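Local structure of metalloregulator ScaR (Streptococcus gordonii, 3HRS) at residues Glu92-Ala97 with Asp159-Leu164; Lys74-Glu79 with Leu135-Lys140; Pro2-Tyr7 with Leu45-Leu50. The protein probably acts as a manganese-responsive, dimeric DNA-binding repressor of transcription, a member of the DtxR/MntR family of metalloregulators. One frame throughout, in Å; residues are numbered along the deposited sequence.

Contact 1 (Glu92-Ala97 with Asp159-Leu164); sequences EIHEEA and DNFDLL. With SO4 (sulfate ion), chain D; SO4 (sulfate ion), chain C.
H94 and F161 lie ring on ring, and this one pair carries all of the surface buried between the two segments. Their centroids are 3.9 Å apart and the planes only 11° from parallel, which identifies a face-to-face stack. The overlap is uneven: F161 CD2 sits 3.4 Å above the imidazole plane, over its centre, whereas H94 CG meets the phenyl face nearer its rim. H94 CB extends the cover as a CH-pi contact, 4.0 Å from the phenyl centroid and 21° off the ring normal. F161 holds its CG trans to the backbone N (chi1 171°), which carries the ring out from the first turn of helix 161-168 to H94.

Beyond this tight patch the contact is loose. No hydrogen bond crosses it, H94 is exposed, and a sulfate, probably from the crystallisation liquor, lies beside the rings. Its O2 accepts a weak bond from F161 N at 3.1 Å, while O1 approaches the imidazole at its edge, in plane. The helix start is capped weakly, N160 OD1 receiving D162 N at 3.5 Å.

The stack joins helix 90-101 of the metal-binding and dimerisation region to helix 161-168 of the FeoA region. Alongside, I93 packs on E79 and V83 of helix 62-84, and D159, in the turn after strand 150-157 and a zinc ligand in another structure of this protein, is hydrogen-bonded to H75 of helix 62-84.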
# COMPACT_ATOMS: atom_id res chain seq x y z
N GLU A 92 11.36 -7.81 -7.34
CA GLU A 92 10.73 -6.68 -6.68
C GLU A 92 9.55 -7.15 -5.84
O GLU A 92 9.39 -6.76 -4.67
CB GLU A 92 10.30 -5.63 -7.71
CG GLU A 92 11.48 -4.94 -8.39
CD GLU A 92 11.11 -4.19 -9.67
OE1 GLU A 92 11.89 -3.31 -10.08
OE2 GLU A 92 10.06 -4.49 -10.27
N ILE A 93 8.72 -8.00 -6.42
CA ILE A 93 7.54 -8.48 -5.72
C ILE A 93 7.92 -9.25 -4.47
O ILE A 93 7.31 -9.08 -3.42
CB ILE A 93 6.67 -9.35 -6.63
CG1 ILE A 93 5.89 -8.45 -7.58
CG2 ILE A 93 5.73 -10.17 -5.80
CD1 ILE A 93 5.05 -9.20 -8.58
N HIS A 94 8.94 -10.08 -4.60
CA HIS A 94 9.50 -10.80 -3.46
C HIS A 94 10.00 -9.89 -2.33
O HIS A 94 9.98 -10.27 -1.16
CB HIS A 94 10.65 -11.68 -3.93
CG HIS A 94 11.37 -12.37 -2.82
ND1 HIS A 94 10.76 -13.32 -2.03
CD2 HIS A 94 12.63 -12.25 -2.36
CE1 HIS A 94 11.62 -13.76 -1.13
NE2 HIS A 94 12.77 -13.12 -1.31
N GLU A 95 10.47 -8.70 -2.67
CA GLU A 95 11.02 -7.80 -1.67
C GLU A 95 9.94 -6.94 -1.01
O GLU A 95 10.13 -6.45 0.09
CB GLU A 95 12.10 -6.90 -2.28
CG GLU A 95 13.39 -7.64 -2.64
CD GLU A 95 14.18 -6.96 -3.76
OE1 GLU A 95 13.69 -5.97 -4.35
OE2 GLU A 95 15.31 -7.43 -4.07
N GLU A 96 8.81 -6.77 -1.69
CA GLU A 96 7.82 -5.77 -1.27
C GLU A 96 6.42 -6.29 -0.95
O GLU A 96 5.79 -5.82 0.01
CB GLU A 96 7.73 -4.66 -2.31
CG GLU A 96 8.99 -3.83 -2.42
CD GLU A 96 8.89 -2.77 -3.48
OE1 GLU A 96 8.05 -1.87 -3.34
OE2 GLU A 96 9.66 -2.84 -4.47
N ALA A 97 5.93 -7.24 -1.74
CA ALA A 97 4.55 -7.70 -1.63
C ALA A 97 4.11 -8.01 -0.19
O ALA A 97 3.00 -7.66 0.22
CB ALA A 97 4.32 -8.92 -2.52
N ASP A 159 3.19 -19.64 -6.12
CA ASP A 159 3.80 -18.31 -6.03
C ASP A 159 5.27 -18.31 -5.60
O ASP A 159 6.01 -17.39 -5.93
CB ASP A 159 2.97 -17.43 -5.09
CG ASP A 159 2.62 -16.12 -5.73
OD1 ASP A 159 3.32 -15.74 -6.68
OD2 ASP A 159 1.63 -15.48 -5.30
N ASN A 160 5.68 -19.32 -4.85
CA ASN A 160 7.06 -19.50 -4.38
C ASN A 160 8.23 -18.83 -5.18
O ASN A 160 8.50 -19.16 -6.35
CB ASN A 160 7.31 -21.01 -4.20
CG ASN A 160 8.60 -21.31 -3.49
OD1 ASN A 160 9.13 -20.47 -2.76
ND2 ASN A 160 9.11 -22.52 -3.69
N PHE A 161 8.93 -17.91 -4.52
CA PHE A 161 9.98 -17.13 -5.17
C PHE A 161 11.12 -17.97 -5.71
O PHE A 161 11.79 -17.60 -6.70
CB PHE A 161 10.54 -16.06 -4.21
CG PHE A 161 11.76 -15.36 -4.74
CD1 PHE A 161 11.73 -14.67 -5.93
CD2 PHE A 161 12.96 -15.42 -4.04
CE1 PHE A 161 12.86 -14.04 -6.43
CE2 PHE A 161 14.09 -14.80 -4.53
CZ PHE A 161 14.04 -14.11 -5.73
N ASP A 162 11.37 -19.10 -5.06
CA ASP A 162 12.45 -19.96 -5.50
C ASP A 162 11.96 -20.75 -6.71
O ASP A 162 12.68 -20.95 -7.68
CB ASP A 162 12.93 -20.87 -4.38
CG ASP A 162 13.97 -20.20 -3.49
OD1 ASP A 162 14.34 -20.79 -2.45
OD2 ASP A 162 14.41 -19.07 -3.84
N LEU A 163 10.70 -21.17 -6.65
CA LEU A 163 10.11 -21.88 -7.77
C LEU A 163 10.07 -20.97 -8.98
O LEU A 163 10.47 -21.39 -10.06
CB LEU A 163 8.71 -22.36 -7.42
CG LEU A 163 7.97 -23.10 -8.52
CD1 LEU A 163 8.73 -24.34 -8.86
CD2 LEU A 163 6.55 -23.44 -8.08
N LEU A 164 9.58 -19.74 -8.81
CA LEU A 164 9.50 -18.84 -9.95
C LEU A 164 10.88 -18.69 -10.58
O LEU A 164 11.03 -18.83 -11.80
CB LEU A 164 8.95 -17.47 -9.55
CG LEU A 164 7.44 -17.18 -9.69
CD1 LEU A 164 6.58 -18.41 -9.77
CD2 LEU A 164 6.97 -16.34 -8.54
S SO4 D . 8.04 -16.44 -1.06
O1 SO4 D . 8.26 -15.47 0.01
O2 SO4 D . 8.25 -15.76 -2.33
O3 SO4 D . 8.97 -17.56 -0.89
O4 SO4 D . 6.67 -16.95 -1.01
S SO4 C . -0.05 -20.46 -4.59
O1 SO4 C . -0.35 -20.87 -5.97
O2 SO4 C . -0.87 -21.27 -3.69
O3 SO4 C . 1.37 -20.69 -4.26
O4 SO4 C . -0.38 -19.04 -4.41

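Contact 2 (Lys74-Glu79 with Leu135-Lys140); sequences KHRLIE and LVEKHK. With SO4 (sulfate ion), chain C.
E137 OE1 is approached by two nitrogens of the R76 guanidinium. The bond from NH2 to OE1 measures 3.2 Å, lies within 7° of the guanidinium plane and uses the syn lone pair of OE1; that from NH1 to OE1 is weak. A further bond joins NH1 to OE2, although the position of OE2 is less certain. With guanidinium and carboxylate planes 54° apart, this salt bridge is twisted and not a flat two-by-two pairing. R76 runs extended from CG to NE, while E137 bends at chi2 to bring its carboxylate across. NH1 also donates to the carbonyl of T127, which further fixes the group's rotation, and L135 CD2 lies 4.1 Å from NH1.

In this DtxR-family fold, R76 reaches from the long helix 62-84 to the loop before strand 150-157, passing beside C122, a zinc ligand in another structure of the protein. R76 NH2 also binds sulfate O4 at 3.2 Å, nearly straight at 168°. H158 ND1 and D159 N hold the same sulfate, in a pocket reminiscent of the anion site of DtxR. E137, with R156 as a long, weak ion partner, probably offsets part of the positive charge gathered there.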
# COMPACT_ATOMS: atom_id res chain seq x y z
N LYS A 74 -6.45 -10.71 -1.08
CA LYS A 74 -5.52 -9.62 -0.78
C LYS A 74 -4.23 -9.84 -1.55
O LYS A 74 -3.80 -8.99 -2.34
CB LYS A 74 -5.25 -9.57 0.72
CG LYS A 74 -4.79 -8.22 1.22
CD LYS A 74 -4.00 -8.34 2.52
CE LYS A 74 -4.89 -8.20 3.76
NZ LYS A 74 -5.28 -9.48 4.37
N HIS A 75 -3.65 -11.02 -1.34
CA HIS A 75 -2.39 -11.41 -1.95
C HIS A 75 -2.37 -11.46 -3.49
O HIS A 75 -1.44 -10.96 -4.12
CB HIS A 75 -2.03 -12.78 -1.44
CG HIS A 75 -0.84 -13.37 -2.11
ND1 HIS A 75 0.44 -12.97 -1.82
CD2 HIS A 75 -0.74 -14.35 -3.04
CE1 HIS A 75 1.29 -13.68 -2.53
NE2 HIS A 75 0.60 -14.52 -3.28
N ARG A 76 -3.41 -12.06 -4.08
CA ARG A 76 -3.48 -12.07 -5.54
C ARG A 76 -3.89 -10.72 -6.16
O ARG A 76 -3.42 -10.38 -7.23
CB ARG A 76 -4.34 -13.24 -6.06
CG ARG A 76 -3.66 -14.57 -5.82
CD ARG A 76 -4.60 -15.79 -5.80
NE ARG A 76 -3.81 -16.98 -5.47
CZ ARG A 76 -4.26 -18.23 -5.52
NH1 ARG A 76 -5.51 -18.49 -5.89
NH2 ARG A 76 -3.45 -19.23 -5.19
N LEU A 77 -4.76 -9.94 -5.53
CA LEU A 77 -5.04 -8.65 -6.14
C LEU A 77 -3.82 -7.70 -6.04
O LEU A 77 -3.50 -7.00 -6.99
CB LEU A 77 -6.31 -8.02 -5.59
CG LEU A 77 -7.65 -8.68 -5.91
CD1 LEU A 77 -8.76 -8.20 -4.94
CD2 LEU A 77 -8.03 -8.36 -7.29
N ILE A 78 -3.11 -7.71 -4.92
CA ILE A 78 -1.87 -6.95 -4.82
C ILE A 78 -0.89 -7.46 -5.88
O ILE A 78 -0.18 -6.70 -6.54
CB ILE A 78 -1.22 -7.05 -3.42
CG1 ILE A 78 -2.12 -6.45 -2.33
CG2 ILE A 78 0.07 -6.31 -3.39
CD1 ILE A 78 -2.68 -5.12 -2.72
N GLU A 79 -0.83 -8.77 -6.06
CA GLU A 79 0.07 -9.32 -7.07
C GLU A 79 -0.29 -8.69 -8.41
O GLU A 79 0.56 -8.05 -9.01
CB GLU A 79 -0.02 -10.83 -7.14
CG GLU A 79 0.79 -11.43 -8.26
CD GLU A 79 2.16 -11.86 -7.81
OE1 GLU A 79 2.98 -12.24 -8.69
OE2 GLU A 79 2.40 -11.84 -6.57
N LEU A 135 -12.49 -19.68 -1.98
CA LEU A 135 -11.43 -20.10 -2.88
C LEU A 135 -11.75 -21.46 -3.50
O LEU A 135 -11.87 -22.47 -2.80
CB LEU A 135 -10.08 -20.13 -2.17
CG LEU A 135 -8.91 -20.44 -3.12
CD1 LEU A 135 -9.26 -19.90 -4.48
CD2 LEU A 135 -7.56 -19.89 -2.60
N VAL A 136 -11.87 -21.45 -4.83
CA VAL A 136 -12.06 -22.66 -5.62
C VAL A 136 -11.19 -22.53 -6.85
O VAL A 136 -11.58 -21.88 -7.82
CB VAL A 136 -13.53 -22.81 -6.08
CG1 VAL A 136 -13.67 -23.92 -7.11
CG2 VAL A 136 -14.43 -23.05 -4.91
N GLU A 137 -10.01 -23.13 -6.80
CA GLU A 137 -9.05 -22.95 -7.88
C GLU A 137 -9.53 -23.39 -9.26
O GLU A 137 -10.08 -24.46 -9.40
CB GLU A 137 -7.71 -23.61 -7.53
CG GLU A 137 -7.17 -23.13 -6.19
CD GLU A 137 -6.25 -21.93 -6.27
OE1 GLU A 137 -5.56 -21.65 -5.26
OE2 GLU A 137 -6.19 -21.26 -7.32
N LYS A 138 -9.33 -22.55 -10.27
CA LYS A 138 -9.69 -22.91 -11.63
C LYS A 138 -8.84 -24.09 -12.05
O LYS A 138 -9.33 -25.00 -12.71
CB LYS A 138 -9.46 -21.75 -12.59
CG LYS A 138 -9.91 -21.92 -14.05
CD LYS A 138 -9.47 -20.69 -14.88
CE LYS A 138 -9.55 -20.90 -16.41
NZ LYS A 138 -8.71 -19.93 -17.22
N HIS A 139 -7.58 -24.09 -11.63
CA HIS A 139 -6.63 -25.10 -12.07
C HIS A 139 -6.12 -26.01 -10.97
O HIS A 139 -5.21 -25.63 -10.21
CB HIS A 139 -5.42 -24.47 -12.76
CG HIS A 139 -5.78 -23.62 -13.92
ND1 HIS A 139 -6.89 -23.87 -14.70
CD2 HIS A 139 -5.19 -22.51 -14.44
CE1 HIS A 139 -6.97 -22.96 -15.65
NE2 HIS A 139 -5.95 -22.13 -15.52
N LYS A 140 -6.67 -27.23 -10.93
CA LYS A 140 -6.25 -28.19 -9.93
C LYS A 140 -5.27 -29.25 -10.43
O LYS A 140 -4.47 -29.77 -9.65
CB LYS A 140 -7.47 -28.82 -9.27
CG LYS A 140 -7.86 -28.11 -7.99
CD LYS A 140 -9.21 -28.56 -7.47
CE LYS A 140 -10.34 -27.80 -8.13
NZ LYS A 140 -11.65 -28.19 -7.55
S SO4 C . -0.05 -20.46 -4.59
O1 SO4 C . -0.35 -20.87 -5.97
O2 SO4 C . -0.87 -21.27 -3.69
O3 SO4 C . 1.37 -20.69 -4.26
O4 SO4 C . -0.38 -19.04 -4.41

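Contact 3 (Pro2-Tyr7 with Leu45-Leu50); sequences PNKEDY and LAEELL. With SO4 (sulfate ion), chain E.
K4, E47 and L49 account for the whole of the surface buried here, and K4 supplies just over half of it. Its CG takes the hindered position between backbone N and carbonyl carbon (chi1 70°), and the chain then runs out from helix 4-13 before bending at chi4 (80°) to turn the ammonium group. E47 comes to meet it, extended beyond CG, and the two side chains cross at about a right angle. K4 NZ and E47 OE2 form a salt bridge at 3.3 Å, whose hydrogen bond is weak. The carboxylate also sits against the aliphatic end of the lysine, with E47 OE1 3.5 Å from K4 CD. L49 adds an apolar contact to one of these methylenes, its CD2 lying 4.3 Å from K4 CD.

Both segments belong to the N-terminal winged helix-turn-helix region, whose helices 4-13, 23-30 and 34-46 are followed by the hairpin 50-53/57-60. Helix 34-46 ends in a Schellman motif: E48, at positive phi, donates its N to L45 O at 2.8 Å, and L49 N reaches back to L44 O. That turn sets E47 and L49 on the side facing K4, while L49 also packs on L44 and on L63 of helix 62-84. At the other end, N3 occupies the N-cap of helix 4-13. D6 OD1 accepts from N3 N at 3.3 Å, from above the carboxylate plane. A sulfate, probably from the crystallisation liquor, lies by this helix start, where K4 N donates to its O2 at 3.3 Å and 162°. K4 also touches M40 of helix 34-46, and Y7 reaches that methionine from one turn further along.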
# COMPACT_ATOMS: atom_id res chain seq x y z
N PRO A 2 5.16 -14.28 12.01
CA PRO A 2 4.03 -15.09 11.53
C PRO A 2 2.74 -14.87 12.35
O PRO A 2 2.66 -15.27 13.52
CB PRO A 2 4.52 -16.53 11.71
CG PRO A 2 5.99 -16.43 11.82
CD PRO A 2 6.26 -15.13 12.50
N ASN A 3 1.76 -14.24 11.72
CA ASN A 3 0.45 -14.05 12.31
C ASN A 3 -0.45 -15.24 11.98
O ASN A 3 -0.07 -16.11 11.19
CB ASN A 3 -0.19 -12.77 11.78
CG ASN A 3 -0.02 -12.60 10.28
OD1 ASN A 3 -0.07 -13.57 9.52
ND2 ASN A 3 0.18 -11.36 9.83
N LYS A 4 -1.64 -15.27 12.56
CA LYS A 4 -2.52 -16.41 12.38
C LYS A 4 -2.91 -16.58 10.91
O LYS A 4 -3.26 -17.68 10.48
CB LYS A 4 -3.76 -16.35 13.30
CG LYS A 4 -4.81 -15.28 12.99
CD LYS A 4 -5.95 -15.40 14.00
CE LYS A 4 -6.68 -14.08 14.25
NZ LYS A 4 -7.69 -13.74 13.20
N GLU A 5 -2.83 -15.51 10.14
CA GLU A 5 -3.20 -15.61 8.74
C GLU A 5 -2.16 -16.44 7.99
O GLU A 5 -2.50 -17.19 7.07
CB GLU A 5 -3.38 -14.22 8.13
CG GLU A 5 -4.55 -13.43 8.73
CD GLU A 5 -4.62 -11.99 8.24
OE1 GLU A 5 -4.71 -11.76 7.01
OE2 GLU A 5 -4.60 -11.08 9.11
N ASP A 6 -0.90 -16.36 8.42
CA ASP A 6 0.18 -17.10 7.76
C ASP A 6 0.09 -18.56 8.12
O ASP A 6 0.55 -19.42 7.38
CB ASP A 6 1.54 -16.58 8.19
CG ASP A 6 1.77 -15.16 7.78
OD1 ASP A 6 2.46 -14.44 8.54
OD2 ASP A 6 1.26 -14.75 6.71
N TYR A 7 -0.48 -18.85 9.27
CA TYR A 7 -0.66 -20.22 9.66
C TYR A 7 -1.80 -20.85 8.86
O TYR A 7 -1.66 -21.95 8.33
CB TYR A 7 -0.94 -20.30 11.16
CG TYR A 7 0.29 -20.36 12.03
CD1 TYR A 7 0.86 -19.21 12.53
CD2 TYR A 7 0.87 -21.57 12.36
CE1 TYR A 7 1.99 -19.26 13.33
CE2 TYR A 7 1.98 -21.64 13.16
CZ TYR A 7 2.55 -20.48 13.64
OH TYR A 7 3.66 -20.56 14.44
N LEU A 45 -7.85 -22.77 17.26
CA LEU A 45 -9.02 -23.50 17.76
C LEU A 45 -10.02 -22.54 18.40
O LEU A 45 -11.21 -22.58 18.10
CB LEU A 45 -8.63 -24.55 18.79
CG LEU A 45 -8.27 -25.95 18.34
CD1 LEU A 45 -9.02 -26.31 17.07
CD2 LEU A 45 -6.79 -26.02 18.12
N ALA A 46 -9.53 -21.69 19.30
CA ALA A 46 -10.42 -20.83 20.07
C ALA A 46 -11.20 -19.88 19.18
O ALA A 46 -12.34 -19.54 19.49
CB ALA A 46 -9.64 -20.05 21.10
N GLU A 47 -10.60 -19.45 18.07
CA GLU A 47 -11.30 -18.56 17.15
C GLU A 47 -12.21 -19.33 16.20
O GLU A 47 -12.81 -18.78 15.28
CB GLU A 47 -10.32 -17.68 16.40
CG GLU A 47 -9.82 -16.50 17.20
CD GLU A 47 -9.23 -15.41 16.33
OE1 GLU A 47 -8.14 -14.90 16.68
OE2 GLU A 47 -9.85 -15.08 15.28
N GLU A 48 -12.32 -20.63 16.44
CA GLU A 48 -13.21 -21.46 15.65
C GLU A 48 -12.90 -21.36 14.15
O GLU A 48 -13.79 -21.50 13.32
CB GLU A 48 -14.66 -21.12 15.98
CG GLU A 48 -14.92 -21.16 17.47
CD GLU A 48 -16.34 -20.74 17.85
OE1 GLU A 48 -16.94 -19.92 17.10
OE2 GLU A 48 -16.85 -21.22 18.90
N LEU A 49 -11.62 -21.12 13.82
CA LEU A 49 -11.13 -21.21 12.44
C LEU A 49 -10.91 -22.67 12.00
O LEU A 49 -11.14 -23.01 10.85
CB LEU A 49 -9.82 -20.44 12.30
CG LEU A 49 -9.91 -19.00 11.83
CD1 LEU A 49 -11.33 -18.46 11.93
CD2 LEU A 49 -8.91 -18.12 12.58
N LEU A 50 -10.47 -23.52 12.92
CA LEU A 50 -10.40 -24.95 12.63
C LEU A 50 -10.83 -25.79 13.83
O LEU A 50 -10.91 -25.28 14.94
CB LEU A 50 -9.01 -25.34 12.13
CG LEU A 50 -7.87 -24.48 12.66
CD1 LEU A 50 -7.78 -24.70 14.13
CD2 LEU A 50 -6.54 -24.82 11.99
S SO4 E . -2.55 -11.54 14.43
O1 SO4 E . -2.01 -11.02 13.18
O2 SO4 E . -1.97 -12.84 14.76
O3 SO4 E . -2.24 -10.61 15.51
O4 SO4 E . -4.00 -11.66 14.30

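From the N terminus, contact 3 closes first, bringing 45-50 back to the start of helix 4-13 and closing a loop within the DNA-binding region. It is complete before the others open, but a long, weak ion pair between E5 and K74 links it to helix 62-84 and so to contact 2. Contact 2 opens at 74-79 and contact 1 at 92-97; contact 2 then closes at 135-140 and contact 1 at 159-164, so these two loops cross. They meet physically, through a probable hydrogen bond from H75 to D159 and through a shared sulfate. Contact 2 ties helix 62-84 to the loop before strand 150-157, and contact 1 ties helix 90-101 to helix 161-168.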